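Local coordinates for DHHA1 domain protein (Clostridium perfringens, PDB 3KEW) that probably acts as an editing factor akin to part of alanyl-tRNA synthetase, binds a zinc ion and may hydrolyse mischarged tRNA, at residues K17-E22 with K78-Q83; F30-D35 with K74-L79; G51-I56 with H70-E75. All coordinates share one frame; numbering follows the deposited sequence.

Interaction 1: residues K17-E22 with K78-Q83; sequences KGEIIE and KLKNLQ
The bend of Lys17 at chi2 (54°) swings its CD toward Gln83, and the bend at chi4 brings NZ to 3.4 Å from CG of Gln83. CE of Lys17 lies 3.4 Å from OE1 of Gln83. Further back along the chain, CG of Lys17 is 3.4 Å from OD1 of Asn81. Glu19 has CG anti to its backbone N (chi1 -175°) and is extended beyond. It runs alongside Lys80 in the same direction. OE2 of Glu19 is 4.5 Å from NZ of Lys80, so the charges may attract but form no salt bridge. These residues lie where strands 15-26 and 82-86 meet and close a six-stranded antiparallel barrel. Gly18 and Leu82 make the hydrogen-bonded pair. Gly18 N donates to Leu82 O at 3.1 Å, and Leu82 N returns to Gly18 O at 2.9 Å. Beyond it the regular pairing stops: Glu19 lies opposite Lys80, and Asn81 is skipped in the register. Ile20 N then bonds to Leu79 O at 3.0 Å. CB of Ile20 is directed toward the 78-83 segment, and the side chain crosses Leu82 at about a right angle. CG1 of Ile20 is 3.7 Å from CD1 of Leu82.

Interaction 2: residues F30-D35 with K74-L79; sequences FHVLLD and KEPKKL
Phe30 and Glu75 bring the two backbones within 6.3 Å, CA to CA, and no hydrogen bond joins the segments. Residues 30-34 are extended as a strand of the antiparallel barrel. Residues 74-79 have no regular structure. They belong to the connection that leaves strand 67-72 and returns to the barrel as strand 82-86. The contact is made chiefly by the Phe30 ring, which meets both backbone and side chains of residues 74-76. CG of Phe30 stands beside its backbone N (chi1 -64°), which turns the ring toward the connection. Glu75 lies over one face. Its CA makes a CH-pi contact, 3.8 Å from the ring centroid and 15° off the ring normal. The Glu75 chain then continues over the rim, with CB 3.7 Å from CZ of Phe30. Its CG follows, 3.7 Å from CE2 of Phe30. The two side chains cross obliquely, and the carboxylate is tilted 35° from the ring plane. Glu25 of the preceding strand also touches Phe30. The carbonyl of Lys74 approaches the ring at a slant, with its O 3.5 Å from CD1 of Phe30. Pro76 extends the apolar contact along the strand. Its CD is 4.1 Å from CB of Phe30. Ile20 meets the same proline, and Val32 makes a looser contact, with its CG1 4.4 Å from CG of Pro76.

Interaction 3: residues G51-I56 with H70-E75; sequences GLIDGI and HVLEKE
Ile53 and Ile56 bracket a type I' beta turn, while the facing 70-75 segment runs on from a strand into a loop without a hydrogen bond to them. The turn forms a tight beta hairpin that links strands 51-53 and 56-64 of the barrel. Asp54 and Gly55 take its two central positions, both with positive phi. Ile53 N bonds to Ile56 O at 2.9 Å, and Ile56 N bonds back to Ile53 O. Both isoleucines point toward the 70-75 segment. The two segments come nearest at Ile56 and Lys74, with 6.2 Å between CA atoms. Ile53 is buried, and Leu34 and Cys84 also pack on it. Its CG1 lies beside the backbone N (chi1 -74°), and the extended chi2 (165°) takes CD1 on to the imidazole of His70. CD1 of Ile53 reaches CD2 of His70 at 3.7 Å. Other partners help to set the ring's rotation: a hydrogen bond between NE2 of His70 and OG1 of Thr37, and a weak one between ND1 and O of Val32. Leu72 reaches both isoleucines. Its CD2 is 4.0 Å from CB of Ile53. On the other side chain, CG2 of Ile56 is 4.1 Å from CB of Leu72. That same methyl packs against the backbone where the strand has ended, 3.5 Å from N of Lys74. The other branch of Ile56 goes further along the loop, its CD1 4.0 Å from O of Glu75.

In the fold
All three contacts belong to one antiparallel barrel. Interactions 1 and 2 have centres about 7 Å apart and share Lys78 and Leu79. The backbone N of Glu19 also reaches OD2 of Asp35 at 2.6 Å, a probable hydrogen bond. Interactions 2 and 3 are likewise about 7 Å apart and share Lys74 and Glu75. Between them, N of Val32 probably bonds to O of His70 at 2.7 Å. Interaction 3 is nested in the chain loop closed by interaction 1, about 11 Å away between centres. The zinc site of His98, His102 and Cys195 takes no residue from these contacts. Strand 82-86 does, however, lead into helix 88-112, which carries both histidines.

Interaction 1: residues K17-E22 with K78-Q83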
loop_
_atom_site.group_PDB
_atom_site.type_symbol
_atom_site.label_atom_id
_atom_site.label_comp_id
_atom_site.label_asym_id
_atom_site.label_seq_id
_atom_site.Cartn_x
_atom_site.Cartn_y
_atom_site.Cartn_z
ATOM N N LYS A 17 9.575 12.009 15.272
ATOM C CA LYS A 17 10.796 12.048 16.060
ATOM C C LYS A 17 11.308 10.634 16.250
ATOM O O LYS A 17 10.545 9.708 16.545
ATOM C CB LYS A 17 10.552 12.734 17.412
ATOM C CG LYS A 17 11.037 14.191 17.514
ATOM C CD LYS A 17 10.500 15.103 16.427
ATOM C CE LYS A 17 10.967 16.549 16.590
ATOM N NZ LYS A 17 12.404 16.745 16.235
ATOM N N GLY A 18 12.605 10.457 16.052
ATOM C CA GLY A 18 13.186 9.132 16.155
ATOM C C GLY A 18 14.540 9.135 16.812
ATOM O O GLY A 18 15.239 10.155 16.831
ATOM N N GLU A 19 14.901 7.975 17.344
ATOM C CA GLU A 19 16.196 7.771 17.958
ATOM C C GLU A 19 16.850 6.572 17.307
ATOM O O GLU A 19 16.266 5.486 17.261
ATOM C CB GLU A 19 16.055 7.549 19.467
ATOM C CG GLU A 19 17.386 7.442 20.210
ATOM C CD GLU A 19 17.243 6.991 21.660
ATOM O OE1 GLU A 19 16.103 6.914 22.177
ATOM O OE2 GLU A 19 18.286 6.702 22.284
ATOM N N ILE A 20 18.061 6.789 16.804
ATOM C CA ILE A 20 18.863 5.733 16.215
ATOM C C ILE A 20 19.350 4.767 17.298
ATOM O O ILE A 20 20.052 5.164 18.226
ATOM C CB ILE A 20 20.046 6.308 15.397
ATOM C CG1 ILE A 20 19.522 6.997 14.133
ATOM C CG2 ILE A 20 21.021 5.197 15.023
ATOM C CD1 ILE A 20 20.564 7.741 13.320
ATOM N N ILE A 21 18.953 3.506 17.157
ATOM C CA ILE A 21 19.208 2.449 18.136
ATOM C C ILE A 21 20.448 1.606 17.763
ATOM O O ILE A 21 21.126 1.057 18.637
ATOM C CB ILE A 21 17.898 1.597 18.361
ATOM C CG1 ILE A 21 17.263 1.919 19.713
ATOM C CG2 ILE A 21 18.141 0.096 18.292
ATOM C CD1 ILE A 21 16.825 3.358 19.888
ATOM N N GLU A 22 20.754 1.547 16.465
ATOM C CA GLU A 22 21.881 0.766 15.945
ATOM C C GLU A 22 22.412 1.433 14.679
ATOM O O GLU A 22 21.634 1.997 13.913
ATOM C CB GLU A 22 21.420 -0.672 15.658
ATOM C CG GLU A 22 22.494 -1.638 15.148
ATOM C CD GLU A 22 21.917 -2.976 14.698
ATOM O OE1 GLU A 22 21.417 -3.740 15.552
ATOM O OE2 GLU A 22 21.967 -3.271 13.486
ATOM N N LYS A 78 24.537 13.178 15.505
ATOM C CA LYS A 78 23.494 13.190 16.530
ATOM C C LYS A 78 22.608 11.953 16.364
ATOM O O LYS A 78 22.337 11.523 15.238
ATOM C CB LYS A 78 22.668 14.472 16.409
ATOM C CG LYS A 78 21.687 14.722 17.547
ATOM C CD LYS A 78 21.077 16.109 17.433
ATOM C CE LYS A 78 19.950 16.321 18.442
ATOM N NZ LYS A 78 20.415 16.227 19.855
ATOM N N LEU A 79 22.176 11.363 17.476
ATOM C CA LEU A 79 21.337 10.166 17.390
ATOM C C LEU A 79 20.055 10.144 18.239
ATOM O O LEU A 79 19.287 9.193 18.159
ATOM C CB LEU A 79 22.162 8.881 17.550
ATOM C CG LEU A 79 23.571 8.928 18.131
ATOM C CD1 LEU A 79 23.613 8.259 19.493
ATOM C CD2 LEU A 79 24.541 8.274 17.162
ATOM N N LYS A 80 19.810 11.194 19.015
ATOM C CA LYS A 80 18.573 11.292 19.792
ATOM C C LYS A 80 17.708 12.442 19.299
ATOM O O LYS A 80 18.235 13.449 18.809
ATOM C CB LYS A 80 18.872 11.455 21.288
ATOM C CG LYS A 80 19.317 10.167 21.958
ATOM C CD LYS A 80 19.662 10.351 23.424
ATOM C CE LYS A 80 20.007 9.006 24.047
ATOM N NZ LYS A 80 20.366 9.120 25.486
ATOM N N ASN A 81 16.388 12.277 19.427
ATOM C CA ASN A 81 15.406 13.324 19.123
ATOM C C ASN A 81 15.573 13.895 17.703
ATOM O O ASN A 81 15.627 15.106 17.495
ATOM C CB ASN A 81 15.460 14.424 20.205
ATOM C CG ASN A 81 14.261 15.350 20.172
ATOM O OD1 ASN A 81 13.114 14.907 20.081
ATOM N ND2 ASN A 81 14.524 16.651 20.249
ATOM N N LEU A 82 15.676 13.000 16.729
ATOM C CA LEU A 82 15.968 13.402 15.358
ATOM C C LEU A 82 14.698 13.716 14.593
ATOM O O LEU A 82 13.697 13.016 14.731
ATOM C CB LEU A 82 16.745 12.301 14.634
ATOM C CG LEU A 82 18.000 11.758 15.317
ATOM C CD1 LEU A 82 18.443 10.521 14.591
ATOM C CD2 LEU A 82 19.118 12.799 15.349
ATOM N N GLN A 83 14.747 14.784 13.800
ATOM C CA GLN A 83 13.682 15.100 12.853
ATOM C C GLN A 83 13.722 14.141 11.668
ATOM O O GLN A 83 14.683 14.139 10.888
ATOM C CB GLN A 83 13.794 16.546 12.358
ATOM C CG GLN A 83 12.717 17.474 12.892
ATOM C CD GLN A 83 11.320 17.087 12.430
ATOM O OE1 GLN A 83 10.548 16.484 13.182
ATOM N NE2 GLN A 83 10.988 17.432 11.189
#

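Interaction 2: residues F30-D35 with K74-L79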
loop_
_atom_site.group_PDB
_atom_site.type_symbol
_atom_site.label_atom_id
_atom_site.label_comp_id
_atom_site.label_asym_id
_atom_site.label_seq_id
_atom_site.Cartn_x
_atom_site.Cartn_y
_atom_site.Cartn_z
ATOM N N PHE A 30 25.150 3.575 5.620
ATOM C CA PHE A 30 24.926 3.396 7.053
ATOM C C PHE A 30 23.518 2.890 7.357
ATOM O O PHE A 30 22.540 3.637 7.283
ATOM C CB PHE A 30 25.257 4.686 7.814
ATOM C CG PHE A 30 26.712 5.075 7.729
ATOM C CD1 PHE A 30 27.187 5.847 6.664
ATOM C CD2 PHE A 30 27.616 4.644 8.699
ATOM C CE1 PHE A 30 28.533 6.191 6.574
ATOM C CE2 PHE A 30 28.964 4.990 8.622
ATOM C CZ PHE A 30 29.423 5.760 7.555
ATOM N N HIS A 31 23.441 1.603 7.679
ATOM C CA HIS A 31 22.177 0.926 7.957
ATOM C C HIS A 31 21.763 1.175 9.406
ATOM O O HIS A 31 22.402 0.666 10.330
ATOM C CB HIS A 31 22.310 -0.582 7.701
ATOM C CG HIS A 31 22.505 -0.951 6.260
ATOM N ND1 HIS A 31 21.898 -2.052 5.693
ATOM C CD2 HIS A 31 23.241 -0.379 5.274
ATOM C CE1 HIS A 31 22.250 -2.140 4.421
ATOM N NE2 HIS A 31 23.062 -1.135 4.141
ATOM N N VAL A 32 20.703 1.959 9.608
ATOM C CA VAL A 32 20.261 2.300 10.968
ATOM C C VAL A 32 18.906 1.714 11.386
ATOM O O VAL A 32 17.991 1.551 10.570
ATOM C CB VAL A 32 20.294 3.844 11.260
ATOM C CG1 VAL A 32 21.674 4.435 10.970
ATOM C CG2 VAL A 32 19.202 4.603 10.495
ATOM N N LEU A 33 18.803 1.389 12.670
ATOM C CA LEU A 33 17.542 0.992 13.279
ATOM C C LEU A 33 17.045 2.203 14.061
ATOM O O LEU A 33 17.859 3.016 14.523
ATOM C CB LEU A 33 17.753 -0.196 14.218
ATOM C CG LEU A 33 16.852 -1.421 14.055
ATOM C CD1 LEU A 33 17.437 -2.609 14.802
ATOM C CD2 LEU A 33 15.426 -1.143 14.516
ATOM N N LEU A 34 15.723 2.333 14.186
ATOM C CA LEU A 34 15.090 3.442 14.915
ATOM C C LEU A 34 14.168 2.892 15.998
ATOM O O LEU A 34 13.682 1.764 15.881
ATOM C CB LEU A 34 14.284 4.326 13.962
ATOM C CG LEU A 34 14.831 5.641 13.392
ATOM C CD1 LEU A 34 16.282 5.571 12.955
ATOM C CD2 LEU A 34 13.961 6.079 12.225
ATOM N N ASP A 35 13.950 3.679 17.056
ATOM C CA ASP A 35 13.037 3.289 18.136
ATOM C C ASP A 35 11.591 3.192 17.633
ATOM O O ASP A 35 10.854 2.271 18.001
ATOM C CB ASP A 35 13.166 4.227 19.355
ATOM C CG ASP A 35 12.656 5.659 19.093
ATOM O OD1 ASP A 35 11.821 6.133 19.890
ATOM O OD2 ASP A 35 13.078 6.313 18.115
ATOM N N LYS A 74 24.935 9.121 4.435
ATOM C CA LYS A 74 25.998 9.719 5.243
ATOM C C LYS A 74 25.991 9.193 6.676
ATOM O O LYS A 74 25.018 8.579 7.126
ATOM C CB LYS A 74 25.918 11.250 5.219
ATOM C CG LYS A 74 26.291 11.858 3.878
ATOM C CD LYS A 74 26.029 13.345 3.839
ATOM C CE LYS A 74 26.365 13.899 2.462
ATOM N NZ LYS A 74 26.304 15.388 2.415
ATOM N N GLU A 75 27.097 9.423 7.379
ATOM C CA GLU A 75 27.250 8.968 8.753
ATOM C C GLU A 75 26.439 9.835 9.713
ATOM O O GLU A 75 26.545 11.067 9.675
ATOM C CB GLU A 75 28.723 8.970 9.162
ATOM C CG GLU A 75 28.989 8.219 10.464
ATOM C CD GLU A 75 30.456 8.190 10.850
ATOM O OE1 GLU A 75 30.895 7.153 11.392
ATOM O OE2 GLU A 75 31.165 9.195 10.620
ATOM N N PRO A 76 25.602 9.192 10.552
ATOM C CA PRO A 76 24.906 9.896 11.627
ATOM C C PRO A 76 25.886 10.466 12.647
ATOM O O PRO A 76 26.888 9.822 12.967
ATOM C CB PRO A 76 24.051 8.801 12.274
ATOM C CG PRO A 76 24.655 7.513 11.848
ATOM C CD PRO A 76 25.238 7.764 10.502
ATOM N N LYS A 77 25.605 11.677 13.122
ATOM C CA LYS A 77 26.377 12.283 14.204
ATOM C C LYS A 77 25.510 12.270 15.460
ATOM O O LYS A 77 25.711 11.435 16.351
ATOM C CB LYS A 77 26.834 13.701 13.830
ATOM C CG LYS A 77 28.196 13.762 13.117
ATOM C CD LYS A 77 28.135 13.335 11.652
ATOM C CE LYS A 77 29.430 12.662 11.193
ATOM N NZ LYS A 77 30.535 13.626 10.905
ATOM N N LYS A 78 24.537 13.178 15.505
ATOM C CA LYS A 78 23.494 13.190 16.530
ATOM C C LYS A 78 22.608 11.953 16.364
ATOM O O LYS A 78 22.337 11.523 15.238
ATOM C CB LYS A 78 22.668 14.472 16.409
ATOM C CG LYS A 78 21.687 14.722 17.547
ATOM C CD LYS A 78 21.077 16.109 17.433
ATOM C CE LYS A 78 19.950 16.321 18.442
ATOM N NZ LYS A 78 20.415 16.227 19.855
ATOM N N LEU A 79 22.176 11.363 17.476
ATOM C CA LEU A 79 21.337 10.166 17.390
ATOM C C LEU A 79 20.055 10.144 18.239
ATOM O O LEU A 79 19.287 9.193 18.159
ATOM C CB LEU A 79 22.162 8.881 17.550
ATOM C CG LEU A 79 23.571 8.928 18.131
ATOM C CD1 LEU A 79 23.613 8.259 19.493
ATOM C CD2 LEU A 79 24.541 8.274 17.162
#

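Interaction 3: residues G51-I56 with H70-E75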
loop_
_atom_site.group_PDB
_atom_site.type_symbol
_atom_site.label_atom_id
_atom_site.label_comp_id
_atom_site.label_asym_id
_atom_site.label_seq_id
_atom_site.Cartn_x
_atom_site.Cartn_y
_atom_site.Cartn_z
ATOM N N GLY A 51 13.218 9.353 2.017
ATOM C CA GLY A 51 13.075 10.603 2.754
ATOM C C GLY A 51 14.332 11.028 3.481
ATOM O O GLY A 51 15.440 10.849 2.969
ATOM N N LEU A 52 14.155 11.608 4.670
ATOM C CA LEU A 52 15.274 12.152 5.449
ATOM C C LEU A 52 15.198 11.741 6.911
ATOM O O LEU A 52 14.122 11.735 7.505
ATOM C CB LEU A 52 15.303 13.682 5.384
ATOM C CG LEU A 52 15.406 14.452 4.068
ATOM C CD1 LEU A 52 15.088 15.917 4.324
ATOM C CD2 LEU A 52 16.788 14.308 3.450
ATOM N N ILE A 53 16.352 11.382 7.467
ATOM C CA ILE A 53 16.543 11.222 8.910
ATOM C C ILE A 53 17.680 12.169 9.309
ATOM O O ILE A 53 18.818 12.000 8.849
ATOM C CB ILE A 53 16.873 9.760 9.293
ATOM C CG1 ILE A 53 15.608 8.898 9.194
ATOM C CG2 ILE A 53 17.483 9.679 10.714
ATOM C CD1 ILE A 53 15.863 7.405 9.195
ATOM N N ASP A 54 17.346 13.173 10.129
ATOM C CA ASP A 54 18.277 14.232 10.561
ATOM C C ASP A 54 18.975 14.917 9.369
ATOM O O ASP A 54 20.184 15.165 9.387
ATOM C CB ASP A 54 19.291 13.685 11.584
ATOM C CG ASP A 54 20.114 14.781 12.252
ATOM O OD1 ASP A 54 19.527 15.776 12.727
ATOM O OD2 ASP A 54 21.358 14.645 12.286
ATOM N N GLY A 55 18.203 15.184 8.317
ATOM C CA GLY A 55 18.731 15.814 7.105
ATOM C C GLY A 55 19.565 14.909 6.211
ATOM O O GLY A 55 20.022 15.341 5.150
ATOM N N ILE A 56 19.775 13.665 6.633
ATOM C CA ILE A 56 20.542 12.695 5.850
ATOM C C ILE A 56 19.560 11.847 5.055
ATOM O O ILE A 56 18.619 11.287 5.631
ATOM C CB ILE A 56 21.415 11.773 6.745
ATOM C CG1 ILE A 56 22.223 12.589 7.768
ATOM C CG2 ILE A 56 22.330 10.898 5.886
ATOM C CD1 ILE A 56 22.679 11.783 8.995
ATOM N N HIS A 70 17.042 1.373 7.909
ATOM C CA HIS A 70 17.110 2.538 7.043
ATOM C C HIS A 70 18.538 2.705 6.541
ATOM O O HIS A 70 19.476 2.816 7.335
ATOM C CB HIS A 70 16.663 3.796 7.807
ATOM C CG HIS A 70 15.328 3.656 8.479
ATOM N ND1 HIS A 70 15.116 2.821 9.557
ATOM C CD2 HIS A 70 14.133 4.241 8.221
ATOM C CE1 HIS A 70 13.850 2.893 9.930
ATOM N NE2 HIS A 70 13.233 3.751 9.137
ATOM N N VAL A 71 18.697 2.716 5.220
ATOM C CA VAL A 71 20.006 2.892 4.604
ATOM C C VAL A 71 20.263 4.383 4.378
ATOM O O VAL A 71 19.604 5.025 3.560
ATOM C CB VAL A 71 20.140 2.063 3.297
ATOM C CG1 VAL A 71 21.482 2.308 2.629
ATOM C CG2 VAL A 71 19.971 0.579 3.595
ATOM N N LEU A 72 21.211 4.929 5.135
ATOM C CA LEU A 72 21.537 6.350 5.066
ATOM C C LEU A 72 22.796 6.556 4.237
ATOM O O LEU A 72 23.738 5.761 4.336
ATOM C CB LEU A 72 21.740 6.926 6.476
ATOM C CG LEU A 72 20.623 6.855 7.525
ATOM C CD1 LEU A 72 21.074 7.539 8.805
ATOM C CD2 LEU A 72 19.333 7.483 7.026
ATOM N N GLU A 73 22.827 7.620 3.431
ATOM C CA GLU A 73 23.993 7.860 2.565
ATOM C C GLU A 73 25.191 8.475 3.298
ATOM O O GLU A 73 26.327 8.358 2.835
ATOM C CB GLU A 73 23.627 8.662 1.302
ATOM C CG GLU A 73 23.590 10.172 1.441
ATOM C CD GLU A 73 23.567 10.895 0.096
ATOM O OE1 GLU A 73 23.500 12.143 0.093
ATOM O OE2 GLU A 73 23.614 10.225 -0.959
ATOM N N LYS A 74 24.935 9.121 4.435
ATOM C CA LYS A 74 25.998 9.719 5.243
ATOM C C LYS A 74 25.991 9.193 6.676
ATOM O O LYS A 74 25.018 8.579 7.126
ATOM C CB LYS A 74 25.918 11.250 5.219
ATOM C CG LYS A 74 26.291 11.858 3.878
ATOM C CD LYS A 74 26.029 13.345 3.839
ATOM C CE LYS A 74 26.365 13.899 2.462
ATOM N NZ LYS A 74 26.304 15.388 2.415
ATOM N N GLU A 75 27.097 9.423 7.379
ATOM C CA GLU A 75 27.250 8.968 8.753
ATOM C C GLU A 75 26.439 9.835 9.713
ATOM O O GLU A 75 26.545 11.067 9.675
ATOM C CB GLU A 75 28.723 8.970 9.162
ATOM C CG GLU A 75 28.989 8.219 10.464
ATOM C CD GLU A 75 30.456 8.190 10.850
ATOM O OE1 GLU A 75 30.895 7.153 11.392
ATOM O OE2 GLU A 75 31.165 9.195 10.620
#